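Local coordinates for transglutaminase-like domain-containing protein (Streptococcus suis, PDB 4XZ7) that probably catalyses transglutaminase-type acyl transfer and, as a homodimeric virulence factor, has antiphagocytic properties, at residues V224-A235 against V256-F267; N289-T297 against I309-N318. One frame throughout, in Å; residues are numbered along the deposited sequence.

In the fold
Contacts 1 and 2 follow each other along the chain in the transglutaminase-like domain, centres about 14 Å apart. Contact 1 ties helical segments together through a two-stranded parallel sheet and an apolar centre; it is mostly buried there, with Thr229 and Gln260 exposed at its edge, and at Ala234 it meets Tyr242 of the second subunit. Contact 2, at the margin of the five-stranded sheet, joins a strand to a loop by a His295-Asp310 hydrogen bond and a bridging water; it is buried at His295 and Thr297 but exposed at Glu291 and Asn318. The two touch where Cys264 packs on His295 and Phe267 on Thr312. This brings cysteine, histidine and aspartate together in the order of the family's triad, probably forming the active site.

Contact 1. Residues V224-A235 against V256-F267; sequences VANHTTYDWEAA and VTERQKAMCVGF
Met263 runs past Tyr230 and Asp231 to the start of helix 232-239. Its CB lies 4.1 Å from Tyr230 OH, CG comes as near to Asp231 O, SD rests 3.5 Å from Ala234 CB, and CE ends 3.8 Å from Ala235 CA. A bend at the thioether (chi3 53°) turns the methyl onto that helix, where small alanines admit a slender, unbranched chain. Next to it, strands 229-230 and 261-262 run parallel, joined by backbone bonds from Thr229 N to Gln260 O, Ala262 N to Thr229 O and Asp231 N to Ala262 O. The Phe267 ring fills the angle between Val224, Thr228 and Tyr230, with CE2 3.7 Å from Tyr230 CD1. Asp231 has two tasks: OD1 caps the helix by accepting from Ala234 N (3.2 Å), while OD2 makes a weak salt bridge with Arg259 NH2 (3.5 Å) at the guanidinium edge. Arg259 NH1 also donates to Lys261 O, which helps to fix the rotation of the group. The strand pair thus delivers Cys264 to the first turn of helix 264-277, an arrangement consistent with the nucleophile helix of the transglutaminase-like, papain-related fold.

Contact 2. Residues N289-T297 against I309-N318; sequences NAEGVPHAT and IDGTGFITGN
His295 and Asp310 form a His-carboxylate hydrogen bond beside Cys264, an arrangement that matches the Cys-His-Asp triad of the transglutaminase family and so probably belongs to the active site. The polar contacts centre on this pair. His295 NE2 donates to Asp310 OD2 over 3.0 Å almost straight (175°); the carboxylate oxygen lies in the ring plane and is met on its syn side, somewhat out of the carboxylate plane, and ring and carboxylate planes are turned 50° apart. With CG anti to the backbone N (chi1 -165°), the imidazole leaves strand 294-302 toward the loop. Asp310 OD2 takes a second bond from Thr312 N (3.1 Å), closing an Asx turn; the two donors reach it from opposite faces of its plane. Because OD1 is held in turn by Tyr339 OH, both carboxylate oxygens are engaged, which should restrict rotation of the group. An aspartate, short and two-pronged, suits this junction of ring, turn and tyrosine. A water bridges strand and loop, donating to Ala296 O (2.7 Å) and accepting from Thr312 OG1 (2.9 Å).

Van der Waals contacts surround these bonds. Ile315 CD1 approaches His295 CE1 obliquely at 3.8 Å, an aliphatic tip beside the ring. On the next strand residue facing the loop, Thr297 CG2 lies across the carboxylate, 3.7 Å from Asp310 CG, and its beta-branched shape suits an extended strand. The same kind of contact continues at the exposed end, where a type I turn from Asn289 to Gly292, ending at positive phi where glycine is at ease, carries Glu291 to the loop. Glu291 lays its CG 3.4 Å from Thr316 CG2, and a bend at the next bond turns its carboxylate so that OE2 ends 3.6 Å from Asn318 CB.

Contact 1. Residues V224-A235 against V256-F267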
loop_
_atom_site.group_PDB
_atom_site.type_symbol
_atom_site.label_atom_id
_atom_site.label_comp_id
_atom_site.label_asym_id
_atom_site.label_seq_id
_atom_site.Cartn_x
_atom_site.Cartn_y
_atom_site.Cartn_z
ATOM N N VAL B 224 -0.128 -23.215 20.610
ATOM C CA VAL B 224 0.009 -22.191 19.583
ATOM C C VAL B 224 1.389 -22.286 18.951
ATOM O O VAL B 224 1.505 -22.267 17.730
ATOM C CB VAL B 224 -0.213 -20.791 20.134
ATOM C CG1 VAL B 224 0.264 -19.721 19.121
ATOM C CG2 VAL B 224 -1.674 -20.611 20.459
ATOM N N ALA B 225 2.426 -22.436 19.778
ATOM C CA ALA B 225 3.788 -22.603 19.253
ATOM C C ALA B 225 3.903 -23.808 18.322
ATOM O O ALA B 225 4.730 -23.812 17.410
ATOM C CB ALA B 225 4.789 -22.738 20.401
ATOM N N ASN B 226 3.083 -24.835 18.561
ATOM C CA ASN B 226 3.105 -26.042 17.729
ATOM C C ASN B 226 2.199 -26.009 16.502
ATOM O O ASN B 226 2.219 -26.946 15.702
ATOM C CB ASN B 226 2.749 -27.276 18.576
ATOM C CG ASN B 226 3.930 -27.769 19.408
ATOM O OD1 ASN B 226 5.082 -27.403 19.146
ATOM N ND2 ASN B 226 3.649 -28.582 20.427
ATOM N N HIS B 227 1.406 -24.952 16.336
ATOM C CA HIS B 227 0.540 -24.894 15.153
ATOM C C HIS B 227 0.567 -23.565 14.399
ATOM O O HIS B 227 -0.269 -23.310 13.525
ATOM C CB HIS B 227 -0.898 -25.236 15.555
ATOM C CG HIS B 227 -1.073 -26.676 15.912
ATOM N ND1 HIS B 227 -1.079 -27.124 17.217
ATOM C CD2 HIS B 227 -1.165 -27.778 15.131
ATOM C CE1 HIS B 227 -1.204 -28.438 17.223
ATOM N NE2 HIS B 227 -1.251 -28.860 15.971
ATOM N N THR B 228 1.547 -22.737 14.729
ATOM C CA THR B 228 1.740 -21.468 14.062
ATOM C C THR B 228 3.168 -21.366 13.553
ATOM O O THR B 228 4.094 -21.607 14.297
ATOM C CB THR B 228 1.458 -20.324 15.007
ATOM O OG1 THR B 228 0.213 -20.571 15.669
ATOM C CG2 THR B 228 1.414 -19.007 14.249
ATOM N N THR B 229 3.347 -21.006 12.288
ATOM C CA THR B 229 4.693 -20.816 11.753
ATOM C C THR B 229 5.317 -19.514 12.274
ATOM O O THR B 229 4.681 -18.464 12.232
ATOM C CB THR B 229 4.669 -20.796 10.211
ATOM O OG1 THR B 229 4.321 -22.102 9.735
ATOM C CG2 THR B 229 6.008 -20.392 9.648
ATOM N N TYR B 230 6.537 -19.585 12.798
ATOM C CA TYR B 230 7.297 -18.365 13.063
ATOM C C TYR B 230 7.874 -17.800 11.750
ATOM O O TYR B 230 8.524 -18.514 10.981
ATOM C CB TYR B 230 8.439 -18.602 14.070
ATOM C CG TYR B 230 8.890 -17.285 14.679
ATOM C CD1 TYR B 230 8.130 -16.677 15.667
ATOM C CD2 TYR B 230 10.026 -16.620 14.219
ATOM C CE1 TYR B 230 8.485 -15.463 16.209
ATOM C CE2 TYR B 230 10.399 -15.381 14.760
ATOM C CZ TYR B 230 9.615 -14.815 15.761
ATOM O OH TYR B 230 9.934 -13.604 16.334
ATOM N N ASP B 231 7.660 -16.520 11.500
ATOM C CA ASP B 231 8.057 -15.955 10.218
ATOM C C ASP B 231 9.525 -15.573 10.238
ATOM O O ASP B 231 9.862 -14.404 10.434
ATOM C CB ASP B 231 7.200 -14.739 9.861
ATOM C CG ASP B 231 7.377 -14.312 8.403
ATOM O OD1 ASP B 231 8.357 -14.744 7.771
ATOM O OD2 ASP B 231 6.543 -13.543 7.888
ATOM N N TRP B 232 10.394 -16.562 10.026
ATOM C CA TRP B 232 11.830 -16.342 10.046
ATOM C C TRP B 232 12.303 -15.194 9.117
ATOM O O TRP B 232 13.121 -14.359 9.523
ATOM C CB TRP B 232 12.551 -17.665 9.706
ATOM C CG TRP B 232 12.182 -18.732 10.686
ATOM C CD1 TRP B 232 11.416 -19.844 10.453
ATOM C CD2 TRP B 232 12.506 -18.755 12.075
ATOM N NE1 TRP B 232 11.273 -20.578 11.610
ATOM C CE2 TRP B 232 11.934 -19.927 12.622
ATOM C CE3 TRP B 232 13.251 -17.912 12.913
ATOM C CZ2 TRP B 232 12.066 -20.261 13.960
ATOM C CZ3 TRP B 232 13.389 -18.251 14.248
ATOM C CH2 TRP B 232 12.801 -19.411 14.758
ATOM N N GLU B 233 11.781 -15.140 7.894
ATOM C CA GLU B 233 12.164 -14.104 6.920
ATOM C C GLU B 233 11.852 -12.687 7.395
ATOM O O GLU B 233 12.697 -11.782 7.343
ATOM C CB GLU B 233 11.446 -14.344 5.597
ATOM C CG GLU B 233 11.866 -15.592 4.877
ATOM C CD GLU B 233 12.822 -15.287 3.751
ATOM O OE1 GLU B 233 14.013 -15.653 3.869
ATOM O OE2 GLU B 233 12.379 -14.670 2.756
ATOM N N ALA B 234 10.627 -12.489 7.854
ATOM C CA ALA B 234 10.224 -11.173 8.327
ATOM C C ALA B 234 11.010 -10.774 9.574
ATOM O O ALA B 234 11.357 -9.611 9.728
ATOM C CB ALA B 234 8.738 -11.141 8.598
ATOM N N ALA B 235 11.294 -11.729 10.463
ATOM C CA ALA B 235 12.041 -11.403 11.681
ATOM C C ALA B 235 13.466 -10.979 11.300
ATOM O O ALA B 235 14.034 -10.030 11.857
ATOM C CB ALA B 235 12.073 -12.589 12.640
ATOM N N VAL B 256 -1.689 -14.997 14.103
ATOM C CA VAL B 256 -1.655 -16.433 14.391
ATOM C C VAL B 256 -3.015 -17.072 14.117
ATOM O O VAL B 256 -3.094 -18.259 13.813
ATOM C CB VAL B 256 -1.149 -16.757 15.838
ATOM C CG1 VAL B 256 -0.725 -15.514 16.588
ATOM C CG2 VAL B 256 -2.117 -17.661 16.629
ATOM N N THR B 257 -4.073 -16.271 14.142
ATOM C CA THR B 257 -5.420 -16.808 14.015
ATOM C C THR B 257 -5.832 -17.065 12.564
ATOM O O THR B 257 -6.249 -18.163 12.232
ATOM C CB THR B 257 -6.443 -15.873 14.668
ATOM O OG1 THR B 257 -6.129 -14.508 14.348
ATOM C CG2 THR B 257 -6.433 -16.062 16.178
ATOM N N GLU B 258 -5.730 -16.043 11.717
ATOM C CA GLU B 258 -6.064 -16.154 10.298
ATOM C C GLU B 258 -4.900 -16.619 9.438
ATOM O O GLU B 258 -5.023 -17.526 8.609
ATOM C CB GLU B 258 -6.551 -14.803 9.764
ATOM C CG GLU B 258 -7.798 -14.304 10.480
ATOM C CD GLU B 258 -8.377 -13.052 9.848
ATOM O OE1 GLU B 258 -7.777 -12.493 8.899
ATOM O OE2 GLU B 258 -9.444 -12.624 10.313
ATOM N N ARG B 259 -3.762 -15.969 9.622
ATOM C CA ARG B 259 -2.616 -16.204 8.756
ATOM C C ARG B 259 -1.854 -17.467 9.152
ATOM O O ARG B 259 -1.209 -18.098 8.313
ATOM C CB ARG B 259 -1.710 -14.982 8.800
ATOM C CG ARG B 259 -0.546 -14.966 7.846
ATOM C CD ARG B 259 0.117 -13.629 8.007
ATOM N NE ARG B 259 1.199 -13.397 7.060
ATOM C CZ ARG B 259 2.475 -13.288 7.407
ATOM N NH1 ARG B 259 2.819 -13.400 8.686
ATOM N NH2 ARG B 259 3.403 -13.048 6.485
ATOM N N GLN B 260 -1.917 -17.810 10.437
ATOM C CA GLN B 260 -1.203 -18.954 11.011
ATOM C C GLN B 260 0.312 -18.822 10.853
ATOM O O GLN B 260 1.051 -19.808 10.835
ATOM C CB GLN B 260 -1.703 -20.256 10.385
ATOM C CG GLN B 260 -3.220 -20.417 10.441
ATOM C CD GLN B 260 -3.662 -21.822 10.097
ATOM O OE1 GLN B 260 -3.563 -22.249 8.953
ATOM N NE2 GLN B 260 -4.132 -22.557 11.099
ATOM N N LYS B 261 0.765 -17.581 10.755
ATOM C CA LYS B 261 2.167 -17.284 10.568
ATOM C C LYS B 261 2.385 -15.950 11.242
ATOM O O LYS B 261 1.681 -14.972 10.951
ATOM C CB LYS B 261 2.530 -17.224 9.083
ATOM C CG LYS B 261 4.017 -17.151 8.772
ATOM C CD LYS B 261 4.198 -17.111 7.248
ATOM C CE LYS B 261 5.642 -17.225 6.827
ATOM N NZ LYS B 261 5.734 -16.925 5.379
ATOM N N ALA B 262 3.351 -15.898 12.148
ATOM C CA ALA B 262 3.427 -14.751 13.039
ATOM C C ALA B 262 4.819 -14.547 13.617
ATOM O O ALA B 262 5.681 -15.435 13.538
ATOM C CB ALA B 262 2.402 -14.905 14.171
ATOM N N MET B 263 5.027 -13.374 14.147
ATOM C CA MET B 263 6.172 -13.039 14.926
ATOM C C MET B 263 5.779 -12.753 16.349
ATOM O O MET B 263 4.655 -12.891 16.674
ATOM C CB MET B 263 6.867 -11.852 14.327
ATOM C CG MET B 263 7.673 -12.247 13.159
ATOM S SD MET B 263 8.199 -10.956 12.097
ATOM C CE MET B 263 8.977 -9.802 13.147
ATOM N N CYS B 264 6.736 -12.339 17.150
ATOM C CA CYS B 264 6.571 -12.213 18.584
ATOM C C CYS B 264 5.358 -11.407 19.068
ATOM O O CYS B 264 4.669 -11.848 19.926
ATOM C CB CYS B 264 7.867 -11.765 19.289
ATOM S SG CYS B 264 8.454 -10.113 18.935
ATOM N N VAL B 265 5.129 -10.246 18.495
ATOM C CA VAL B 265 4.009 -9.447 18.869
ATOM C C VAL B 265 2.729 -10.180 18.545
ATOM O O VAL B 265 1.855 -10.194 19.336
ATOM C CB VAL B 265 4.027 -8.035 18.267
ATOM C CG1 VAL B 265 2.743 -7.308 18.585
ATOM C CG2 VAL B 265 5.201 -7.253 18.806
ATOM N N GLY B 266 2.665 -10.828 17.397
ATOM C CA GLY B 266 1.487 -11.621 17.081
ATOM C C GLY B 266 1.200 -12.704 18.105
ATOM O O GLY B 266 0.126 -12.740 18.709
ATOM N N PHE B 267 2.170 -13.594 18.305
ATOM C CA PHE B 267 2.071 -14.601 19.365
ATOM C C PHE B 267 1.620 -14.022 20.707
ATOM O O PHE B 267 0.721 -14.553 21.340
ATOM C CB PHE B 267 3.411 -15.290 19.565
ATOM C CG PHE B 267 3.697 -16.390 18.587
ATOM C CD1 PHE B 267 3.475 -17.715 18.937
ATOM C CD2 PHE B 267 4.240 -16.105 17.339
ATOM C CE1 PHE B 267 3.770 -18.738 18.052
ATOM C CE2 PHE B 267 4.541 -17.123 16.441
ATOM C CZ PHE B 267 4.312 -18.442 16.797
HETATM O O HOH W 1 -1.906 -20.472 14.058
HETATM O O HOH W 2 1.498 -22.485 9.473
#

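Contact 2. Residues N289-T297 against I309-N318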
loop_
_atom_site.group_PDB
_atom_site.type_symbol
_atom_site.label_atom_id
_atom_site.label_comp_id
_atom_site.label_asym_id
_atom_site.label_seq_id
_atom_site.Cartn_x
_atom_site.Cartn_y
_atom_site.Cartn_z
ATOM N N ASN B 289 15.635 -9.187 23.739
ATOM C CA ASN B 289 16.198 -10.531 23.816
ATOM C C ASN B 289 17.288 -10.659 24.837
ATOM O O ASN B 289 17.897 -9.666 25.222
ATOM C CB ASN B 289 16.803 -10.943 22.468
ATOM C CG ASN B 289 16.220 -12.209 21.946
ATOM O OD1 ASN B 289 15.496 -12.901 22.661
ATOM N ND2 ASN B 289 16.519 -12.533 20.693
ATOM N N ALA B 290 17.582 -11.901 25.214
ATOM C CA ALA B 290 18.791 -12.192 25.963
ATOM C C ALA B 290 20.008 -12.018 25.045
ATOM O O ALA B 290 21.143 -12.015 25.515
ATOM C CB ALA B 290 18.739 -13.595 26.552
ATOM N N GLU B 291 19.762 -11.859 23.744
ATOM C CA GLU B 291 20.812 -11.508 22.778
ATOM C C GLU B 291 20.779 -10.029 22.371
ATOM O O GLU B 291 21.391 -9.643 21.383
ATOM C CB GLU B 291 20.694 -12.367 21.511
ATOM C CG GLU B 291 20.619 -13.858 21.755
ATOM C CD GLU B 291 21.959 -14.476 22.135
ATOM O OE1 GLU B 291 22.966 -14.199 21.445
ATOM O OE2 GLU B 291 22.005 -15.249 23.121
ATOM N N GLY B 292 20.046 -9.204 23.106
ATOM C CA GLY B 292 19.985 -7.791 22.785
ATOM C C GLY B 292 19.009 -7.352 21.702
ATOM O O GLY B 292 18.860 -6.146 21.459
ATOM N N VAL B 293 18.323 -8.292 21.054
ATOM C CA VAL B 293 17.421 -7.885 19.972
ATOM C C VAL B 293 16.003 -7.616 20.499
ATOM O O VAL B 293 15.542 -8.261 21.444
ATOM C CB VAL B 293 17.403 -8.928 18.806
ATOM C CG1 VAL B 293 18.310 -10.102 19.102
ATOM C CG2 VAL B 293 15.986 -9.383 18.463
ATOM N N PRO B 294 15.314 -6.633 19.901
ATOM C CA PRO B 294 13.998 -6.240 20.404
ATOM C C PRO B 294 12.997 -7.404 20.352
ATOM O O PRO B 294 12.950 -8.143 19.369
ATOM C CB PRO B 294 13.590 -5.096 19.459
ATOM C CG PRO B 294 14.911 -4.595 18.865
ATOM C CD PRO B 294 15.702 -5.847 18.716
ATOM N N HIS B 295 12.210 -7.572 21.409
ATOM C CA HIS B 295 11.342 -8.723 21.511
ATOM C C HIS B 295 10.051 -8.342 22.222
ATOM O O HIS B 295 9.927 -7.237 22.781
ATOM C CB HIS B 295 12.067 -9.864 22.245
ATOM C CG HIS B 295 11.406 -11.202 22.103
ATOM N ND1 HIS B 295 11.252 -11.832 20.883
ATOM C CD2 HIS B 295 10.863 -12.032 23.026
ATOM C CE1 HIS B 295 10.648 -12.995 21.068
ATOM N NE2 HIS B 295 10.396 -13.136 22.355
ATOM N N ALA B 296 9.088 -9.258 22.199
ATOM C CA ALA B 296 7.796 -9.040 22.851
ATOM C C ALA B 296 7.299 -10.311 23.511
ATOM O O ALA B 296 7.532 -11.414 23.009
ATOM C CB ALA B 296 6.773 -8.534 21.857
ATOM N N THR B 297 6.630 -10.152 24.650
ATOM C CA THR B 297 6.133 -11.283 25.425
ATOM C C THR B 297 4.790 -10.900 26.049
ATOM O O THR B 297 4.390 -9.740 25.966
ATOM C CB THR B 297 7.117 -11.689 26.562
ATOM O OG1 THR B 297 7.303 -10.577 27.450
ATOM C CG2 THR B 297 8.478 -12.121 26.008
ATOM N N ILE B 309 5.731 -14.446 30.188
ATOM C CA ILE B 309 5.572 -15.615 29.342
ATOM C C ILE B 309 5.989 -15.306 27.903
ATOM O O ILE B 309 5.352 -14.481 27.226
ATOM C CB ILE B 309 4.120 -16.114 29.344
ATOM C CG1 ILE B 309 3.654 -16.356 30.776
ATOM C CG2 ILE B 309 3.995 -17.373 28.488
ATOM C CD1 ILE B 309 4.394 -17.507 31.467
ATOM N N ASP B 310 7.091 -15.935 27.479
ATOM C CA ASP B 310 7.618 -15.846 26.112
ATOM C C ASP B 310 7.071 -17.001 25.274
ATOM O O ASP B 310 7.481 -18.150 25.462
ATOM C CB ASP B 310 9.148 -15.899 26.113
ATOM C CG ASP B 310 9.761 -15.429 24.798
ATOM O OD1 ASP B 310 10.951 -15.063 24.825
ATOM O OD2 ASP B 310 9.072 -15.408 23.747
ATOM N N GLY B 311 6.147 -16.705 24.369
ATOM C CA GLY B 311 5.491 -17.735 23.588
ATOM C C GLY B 311 6.314 -18.150 22.386
ATOM O O GLY B 311 5.910 -19.019 21.608
ATOM N N THR B 312 7.471 -17.518 22.223
ATOM C CA THR B 312 8.352 -17.848 21.115
ATOM C C THR B 312 9.769 -18.134 21.632
ATOM O O THR B 312 10.746 -17.514 21.199
ATOM C CB THR B 312 8.366 -16.712 20.063
ATOM O OG1 THR B 312 8.691 -15.474 20.701
ATOM C CG2 THR B 312 6.986 -16.556 19.419
ATOM N N GLY B 313 9.875 -19.096 22.541
ATOM C CA GLY B 313 11.126 -19.384 23.209
ATOM C C GLY B 313 12.093 -20.272 22.442
ATOM O O GLY B 313 13.018 -20.819 23.039
ATOM N N PHE B 314 11.903 -20.375 21.129
ATOM C CA PHE B 314 12.675 -21.275 20.260
ATOM C C PHE B 314 13.575 -20.537 19.271
ATOM O O PHE B 314 14.255 -21.156 18.451
ATOM C CB PHE B 314 11.713 -22.175 19.475
ATOM C CG PHE B 314 10.559 -21.425 18.877
ATOM C CD1 PHE B 314 10.752 -20.560 17.818
ATOM C CD2 PHE B 314 9.286 -21.564 19.397
ATOM C CE1 PHE B 314 9.706 -19.849 17.296
ATOM C CE2 PHE B 314 8.221 -20.863 18.861
ATOM C CZ PHE B 314 8.428 -20.005 17.823
ATOM N N ILE B 315 13.563 -19.215 19.327
ATOM C CA ILE B 315 14.298 -18.403 18.358
ATOM C C ILE B 315 15.818 -18.466 18.510
ATOM O O ILE B 315 16.547 -18.601 17.530
ATOM C CB ILE B 315 13.874 -16.940 18.465
ATOM C CG1 ILE B 315 12.395 -16.823 18.128
ATOM C CG2 ILE B 315 14.732 -16.058 17.557
ATOM C CD1 ILE B 315 11.784 -15.524 18.539
ATOM N N THR B 316 16.290 -18.383 19.744
ATOM C CA THR B 316 17.709 -18.172 19.984
ATOM C C THR B 316 18.498 -19.467 20.172
ATOM O O THR B 316 18.281 -20.190 21.132
ATOM C CB THR B 316 17.921 -17.285 21.220
ATOM O OG1 THR B 316 17.242 -16.031 21.037
ATOM C CG2 THR B 316 19.395 -17.038 21.419
ATOM N N GLY B 317 19.417 -19.744 19.253
ATOM C CA GLY B 317 20.294 -20.900 19.365
ATOM C C GLY B 317 21.263 -20.854 20.543
ATOM O O GLY B 317 21.742 -21.890 21.007
ATOM N N ASN B 318 21.564 -19.658 21.036
ATOM C CA ASN B 318 22.577 -19.509 22.085
ATOM C C ASN B 318 21.989 -19.389 23.483
ATOM O O ASN B 318 21.031 -18.650 23.706
ATOM C CB ASN B 318 23.467 -18.299 21.789
ATOM C CG ASN B 318 24.526 -18.601 20.741
ATOM O OD1 ASN B 318 25.649 -18.984 21.069
ATOM N ND2 ASN B 318 24.166 -18.444 19.474
HETATM O O HOH W 3 6.733 -13.869 22.192
#